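Long-range contact in Asp/Glu-specific dipeptidyl-peptidase (Flavobacterium psychrophilum, PDB 5JXF), which removes dipeptides from the N-terminus of oligopeptides as a serine-type peptidase of family S46, with strict specificity for Asp or Glu at P1: residues Leu136-Thr148 against Asn196-Val209. Sequence-based numbering, arbitrary orientation.
Sequences LVVTFIVSINDVT and NQYILFVTEVFKDV
F140 and F206 meet near one end of an antiparallel strand pair, CD1 of F140 lying 3.6 Å from CE1 of F206 with the ring planes at 81°. Reciprocal bonds fix the register here: V138 N reaches F206 O at 3.0 Å, and F140 N is paired with E204 O in the same way. On the same face as the phenylalanines, CG2 of V138 meets CG2 of V209 at 3.6 Å, a tight buried apolar contact. Halfway along, V142 and S143 both face V202, a classic beta bulge. V202 O accepts from V142 N at 2.9 Å and only weakly from S143 N, while K75 bonds to I141 O and V142 O. The extra residue turns V142 toward 196-209, bringing its CG2 against CG of E204. Beyond the bulge, I144 swings CG1 anti to its carbonyl carbon (chi1 -62°), which lays that atom 3.6 Å from CE2 of F201.

Against this buried packing, solvent reaches D146 and K207, at opposite ends. Q197 NE2 makes just a weak, loose bond to D146 OD2, yet V147 N to Y198 O (2.8 Å) keeps the backbones paired. D146 OD1 takes both OG1 and N of T148, closing an Asx turn where helix 148-151 begins. OG1 of T148 also accepts the nearly straight bond from Y198 N (3.2 Å, 171°). A valine in place of T148 would probably leave Y198 N without this acceptor and D146 OD1 without one of its two donors.

This is structural packing away from the annotated sites, in an antiparallel sheet with strands 95-98 and 239-245, consistent with one beta-barrel of a chymotrypsin-like catalytic domain. F206 packs on V243 and A245 of strand 239-245. Strand 80-81 flanks 138-146 (T139 bonds H80), strand 186-192 pairs with 197-206, and helix 162-178 covers V147 and L200 through V175.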
loop_
_atom_site.group_PDB
_atom_site.type_symbol
_atom_site.label_atom_id
_atom_site.label_comp_id
_atom_site.label_asym_id
_atom_site.label_seq_id
_atom_site.Cartn_x
_atom_site.Cartn_y
_atom_site.Cartn_z
ATOM N N LEU A 136 -14.954 34.989 -9.760
ATOM C CA LEU A 136 -13.967 34.571 -8.777
ATOM C C LEU A 136 -13.726 35.726 -7.835
ATOM O O LEU A 136 -13.262 36.778 -8.252
ATOM C CB LEU A 136 -12.652 34.136 -9.444
ATOM C CG LEU A 136 -11.475 33.776 -8.530
ATOM C CD1 LEU A 136 -11.823 32.646 -7.580
ATOM C CD2 LEU A 136 -10.245 33.383 -9.359
ATOM N N VAL A 137 -14.044 35.523 -6.567
ATOM C CA VAL A 137 -13.805 36.542 -5.565
ATOM C C VAL A 137 -12.858 36.057 -4.472
ATOM O O VAL A 137 -12.688 34.857 -4.243
ATOM C CB VAL A 137 -15.120 37.012 -4.928
ATOM C CG1 VAL A 137 -16.136 37.421 -6.023
ATOM C CG2 VAL A 137 -15.686 35.940 -4.023
ATOM N N VAL A 138 -12.237 37.024 -3.813
ATOM C CA VAL A 138 -11.303 36.786 -2.724
ATOM C C VAL A 138 -11.692 37.758 -1.619
ATOM O O VAL A 138 -11.763 38.965 -1.853
ATOM C CB VAL A 138 -9.844 37.012 -3.174
ATOM C CG1 VAL A 138 -8.947 37.265 -1.999
ATOM C CG2 VAL A 138 -9.341 35.821 -4.006
ATOM N N THR A 139 -11.940 37.240 -0.425
ATOM C CA THR A 139 -12.499 38.029 0.658
ATOM C C THR A 139 -11.567 38.207 1.847
ATOM O O THR A 139 -11.153 37.228 2.468
ATOM C CB THR A 139 -13.795 37.377 1.171
ATOM O OG1 THR A 139 -14.747 37.284 0.102
ATOM C CG2 THR A 139 -14.367 38.172 2.342
ATOM N N PHE A 140 -11.265 39.453 2.190
ATOM C CA PHE A 140 -10.481 39.751 3.384
ATOM C C PHE A 140 -11.339 40.047 4.599
ATOM O O PHE A 140 -12.391 40.698 4.490
ATOM C CB PHE A 140 -9.544 40.934 3.110
ATOM C CG PHE A 140 -8.458 40.608 2.138
ATOM C CD1 PHE A 140 -8.707 40.610 0.778
ATOM C CD2 PHE A 140 -7.192 40.274 2.586
ATOM C CE1 PHE A 140 -7.693 40.304 -0.139
ATOM C CE2 PHE A 140 -6.177 39.963 1.687
ATOM C CZ PHE A 140 -6.431 39.981 0.317
ATOM N N ILE A 141 -10.902 39.565 5.761
ATOM C CA ILE A 141 -11.612 39.861 7.001
ATOM C C ILE A 141 -11.115 41.159 7.663
ATOM O O ILE A 141 -9.929 41.288 8.014
ATOM C CB ILE A 141 -11.490 38.732 8.030
ATOM C CG1 ILE A 141 -12.023 37.411 7.455
ATOM C CG2 ILE A 141 -12.282 39.112 9.299
ATOM C CD1 ILE A 141 -13.413 37.537 6.854
ATOM N N VAL A 142 -12.020 42.124 7.814
ATOM C CA VAL A 142 -11.684 43.398 8.473
ATOM C C VAL A 142 -11.789 43.236 9.979
ATOM O O VAL A 142 -10.885 43.604 10.714
ATOM C CB VAL A 142 -12.617 44.550 7.992
ATOM C CG1 VAL A 142 -12.280 45.891 8.707
ATOM C CG2 VAL A 142 -12.472 44.716 6.461
ATOM N N SER A 143 -12.881 42.639 10.442
ATOM C CA SER A 143 -13.129 42.545 11.873
ATOM C C SER A 143 -14.132 41.446 12.186
ATOM O O SER A 143 -14.934 41.075 11.338
ATOM C CB SER A 143 -13.645 43.889 12.418
ATOM O OG SER A 143 -14.988 44.111 12.024
ATOM N N ILE A 144 -14.073 40.949 13.418
ATOM C CA ILE A 144 -14.883 39.834 13.895
ATOM C C ILE A 144 -15.720 40.294 15.092
ATOM O O ILE A 144 -15.179 40.605 16.153
ATOM C CB ILE A 144 -13.991 38.650 14.287
ATOM C CG1 ILE A 144 -13.216 38.151 13.061
ATOM C CG2 ILE A 144 -14.802 37.507 14.879
ATOM C CD1 ILE A 144 -12.143 37.131 13.383
ATOM N N ASN A 145 -17.037 40.337 14.920
ATOM C CA ASN A 145 -17.903 41.010 15.887
ATOM C C ASN A 145 -19.069 40.167 16.395
ATOM O O ASN A 145 -19.967 39.794 15.643
ATOM C CB ASN A 145 -18.426 42.299 15.263
ATOM C CG ASN A 145 -17.318 43.119 14.636
ATOM O OD1 ASN A 145 -16.936 42.902 13.485
ATOM N ND2 ASN A 145 -16.780 44.050 15.399
ATOM N N ASP A 146 -19.051 39.864 17.683
ATOM C CA ASP A 146 -20.134 39.100 18.279
ATOM C C ASP A 146 -21.438 39.898 18.261
ATOM O O ASP A 146 -21.481 41.052 18.696
ATOM C CB ASP A 146 -19.787 38.702 19.709
ATOM C CG ASP A 146 -20.754 37.679 20.283
ATOM O OD1 ASP A 146 -21.946 37.683 19.898
ATOM O OD2 ASP A 146 -20.319 36.867 21.127
ATOM N N VAL A 147 -22.501 39.268 17.763
ATOM C CA VAL A 147 -23.808 39.916 17.675
ATOM C C VAL A 147 -24.920 38.979 18.134
ATOM O O VAL A 147 -26.055 39.085 17.670
ATOM C CB VAL A 147 -24.113 40.388 16.237
ATOM C CG1 VAL A 147 -23.202 41.549 15.843
ATOM C CG2 VAL A 147 -23.966 39.240 15.269
ATOM N N THR A 148 -24.583 38.065 19.045
ATOM C CA THR A 148 -25.533 37.088 19.573
ATOM C C THR A 148 -26.787 37.764 20.133
ATOM O O THR A 148 -27.901 37.474 19.687
ATOM C CB THR A 148 -24.906 36.225 20.687
ATOM O OG1 THR A 148 -23.648 35.698 20.250
ATOM C CG2 THR A 148 -25.832 35.079 21.052
ATOM N N ASN A 196 -26.083 28.749 19.215
ATOM C CA ASN A 196 -25.880 29.369 20.522
ATOM C C ASN A 196 -25.125 30.690 20.443
ATOM O O ASN A 196 -25.034 31.426 21.422
ATOM C CB ASN A 196 -25.132 28.414 21.452
ATOM C CG ASN A 196 -25.998 27.273 21.932
ATOM O OD1 ASN A 196 -26.828 27.446 22.823
ATOM N ND2 ASN A 196 -25.795 26.089 21.359
ATOM N N GLN A 197 -24.572 30.993 19.274
ATOM C CA GLN A 197 -23.777 32.204 19.121
ATOM C C GLN A 197 -23.836 32.724 17.688
ATOM O O GLN A 197 -23.870 31.947 16.739
ATOM C CB GLN A 197 -22.321 31.944 19.542
ATOM C CG GLN A 197 -21.411 33.161 19.420
ATOM C CD GLN A 197 -20.003 32.916 19.939
ATOM O OE1 GLN A 197 -19.616 31.785 20.241
ATOM N NE2 GLN A 197 -19.232 33.992 20.058
ATOM N N TYR A 198 -23.860 34.042 17.536
ATOM C CA TYR A 198 -23.887 34.656 16.213
ATOM C C TYR A 198 -22.816 35.734 16.106
ATOM O O TYR A 198 -22.739 36.637 16.950
ATOM C CB TYR A 198 -25.270 35.238 15.911
ATOM C CG TYR A 198 -26.340 34.185 15.753
ATOM C CD1 TYR A 198 -27.017 33.681 16.858
ATOM C CD2 TYR A 198 -26.665 33.683 14.498
ATOM C CE1 TYR A 198 -27.999 32.707 16.714
ATOM C CE2 TYR A 198 -27.648 32.715 14.346
ATOM C CZ TYR A 198 -28.311 32.230 15.456
ATOM O OH TYR A 198 -29.283 31.261 15.305
ATOM N N ILE A 199 -21.985 35.623 15.071
ATOM C CA ILE A 199 -20.877 36.545 14.867
ATOM C C ILE A 199 -20.943 37.175 13.493
ATOM O O ILE A 199 -21.129 36.466 12.496
ATOM C CB ILE A 199 -19.522 35.845 15.004
ATOM C CG1 ILE A 199 -19.319 35.330 16.427
ATOM C CG2 ILE A 199 -18.390 36.787 14.593
ATOM C CD1 ILE A 199 -18.119 34.401 16.559
ATOM N N LEU A 200 -20.778 38.499 13.449
ATOM C CA LEU A 200 -20.740 39.246 12.196
ATOM C C LEU A 200 -19.326 39.577 11.771
ATOM O O LEU A 200 -18.518 40.067 12.557
ATOM C CB LEU A 200 -21.552 40.551 12.308
ATOM C CG LEU A 200 -21.539 41.495 11.092
ATOM C CD1 LEU A 200 -22.841 42.286 11.024
ATOM C CD2 LEU A 200 -20.352 42.454 11.086
ATOM N N PHE A 201 -19.071 39.357 10.488
ATOM C CA PHE A 201 -17.789 39.626 9.873
ATOM C C PHE A 201 -17.920 40.787 8.906
ATOM O O PHE A 201 -18.680 40.723 7.937
ATOM C CB PHE A 201 -17.266 38.378 9.134
ATOM C CG PHE A 201 -16.895 37.244 10.045
ATOM C CD1 PHE A 201 -17.876 36.494 10.678
ATOM C CD2 PHE A 201 -15.564 36.908 10.244
ATOM C CE1 PHE A 201 -17.538 35.434 11.514
ATOM C CE2 PHE A 201 -15.216 35.859 11.080
ATOM C CZ PHE A 201 -16.204 35.117 11.714
ATOM N N VAL A 202 -17.192 41.857 9.195
ATOM C CA VAL A 202 -17.005 42.925 8.238
ATOM C C VAL A 202 -15.913 42.471 7.284
ATOM O O VAL A 202 -14.866 41.989 7.715
ATOM C CB VAL A 202 -16.585 44.249 8.898
ATOM C CG1 VAL A 202 -16.324 45.284 7.824
ATOM C CG2 VAL A 202 -17.652 44.735 9.881
ATOM N N THR A 203 -16.153 42.635 5.991
ATOM C CA THR A 203 -15.261 42.079 4.999
ATOM C C THR A 203 -15.111 42.988 3.811
ATOM O O THR A 203 -15.949 43.892 3.572
ATOM C CB THR A 203 -15.767 40.712 4.470
ATOM O OG1 THR A 203 -16.911 40.928 3.633
ATOM C CG2 THR A 203 -16.139 39.771 5.622
ATOM N N GLU A 204 -14.030 42.756 3.082
ATOM C CA GLU A 204 -13.791 43.377 1.788
ATOM C C GLU A 204 -13.733 42.283 0.722
ATOM O O GLU A 204 -12.869 41.409 0.763
ATOM C CB GLU A 204 -12.492 44.191 1.788
ATOM C CG GLU A 204 -12.426 45.269 2.859
ATOM C CD GLU A 204 -11.234 46.210 2.667
ATOM O OE1 GLU A 204 -10.278 45.831 1.933
ATOM O OE2 GLU A 204 -11.259 47.325 3.251
ATOM N N VAL A 205 -14.651 42.349 -0.235
ATOM C CA VAL A 205 -14.722 41.343 -1.283
ATOM C C VAL A 205 -14.112 41.828 -2.574
ATOM O O VAL A 205 -14.694 42.659 -3.269
ATOM C CB VAL A 205 -16.169 40.936 -1.545
ATOM C CG1 VAL A 205 -16.220 39.740 -2.513
ATOM C CG2 VAL A 205 -16.846 40.600 -0.231
ATOM N N PHE A 206 -12.929 41.335 -2.909
ATOM C CA PHE A 206 -12.347 41.722 -4.187
ATOM C C PHE A 206 -12.899 40.817 -5.301
ATOM O O PHE A 206 -13.163 39.638 -5.071
ATOM C CB PHE A 206 -10.810 41.681 -4.104
ATOM C CG PHE A 206 -10.240 42.750 -3.194
ATOM C CD1 PHE A 206 -10.283 42.591 -1.810
ATOM C CD2 PHE A 206 -9.717 43.934 -3.721
ATOM C CE1 PHE A 206 -9.788 43.562 -0.980
ATOM C CE2 PHE A 206 -9.237 44.924 -2.886
ATOM C CZ PHE A 206 -9.276 44.745 -1.509
ATOM N N LYS A 207 -13.093 41.375 -6.494
ATOM C CA LYS A 207 -13.843 40.687 -7.542
ATOM C C LYS A 207 -13.081 40.624 -8.856
ATOM O O LYS A 207 -13.596 40.146 -9.869
ATOM C CB LYS A 207 -15.210 41.371 -7.745
ATOM C CG LYS A 207 -16.176 41.137 -6.575
ATOM C CD LYS A 207 -17.469 41.967 -6.698
ATOM C CE LYS A 207 -17.966 42.483 -5.333
ATOM N NZ LYS A 207 -17.170 43.646 -4.788
ATOM N N ASP A 208 -11.851 41.114 -8.836
ATOM C CA ASP A 208 -10.989 41.047 -10.002
ATOM C C ASP A 208 -9.708 40.304 -9.612
ATOM O O ASP A 208 -8.692 40.930 -9.310
ATOM C CB ASP A 208 -10.686 42.462 -10.537
ATOM C CG ASP A 208 -9.783 42.450 -11.762
ATOM O OD1 ASP A 208 -9.437 41.353 -12.260
ATOM O OD2 ASP A 208 -9.432 43.547 -12.243
ATOM N N VAL A 209 -9.787 38.970 -9.621
ATOM C CA VAL A 209 -8.671 38.081 -9.268
ATOM C C VAL A 209 -8.208 37.269 -10.485
ATOM O O VAL A 209 -8.952 36.452 -11.025
ATOM C CB VAL A 209 -9.076 37.139 -8.124
ATOM C CG1 VAL A 209 -7.949 36.138 -7.785
ATOM C CG2 VAL A 209 -9.495 37.966 -6.898
HETATM O O HOH W 1 -11.989 37.744 -10.431
#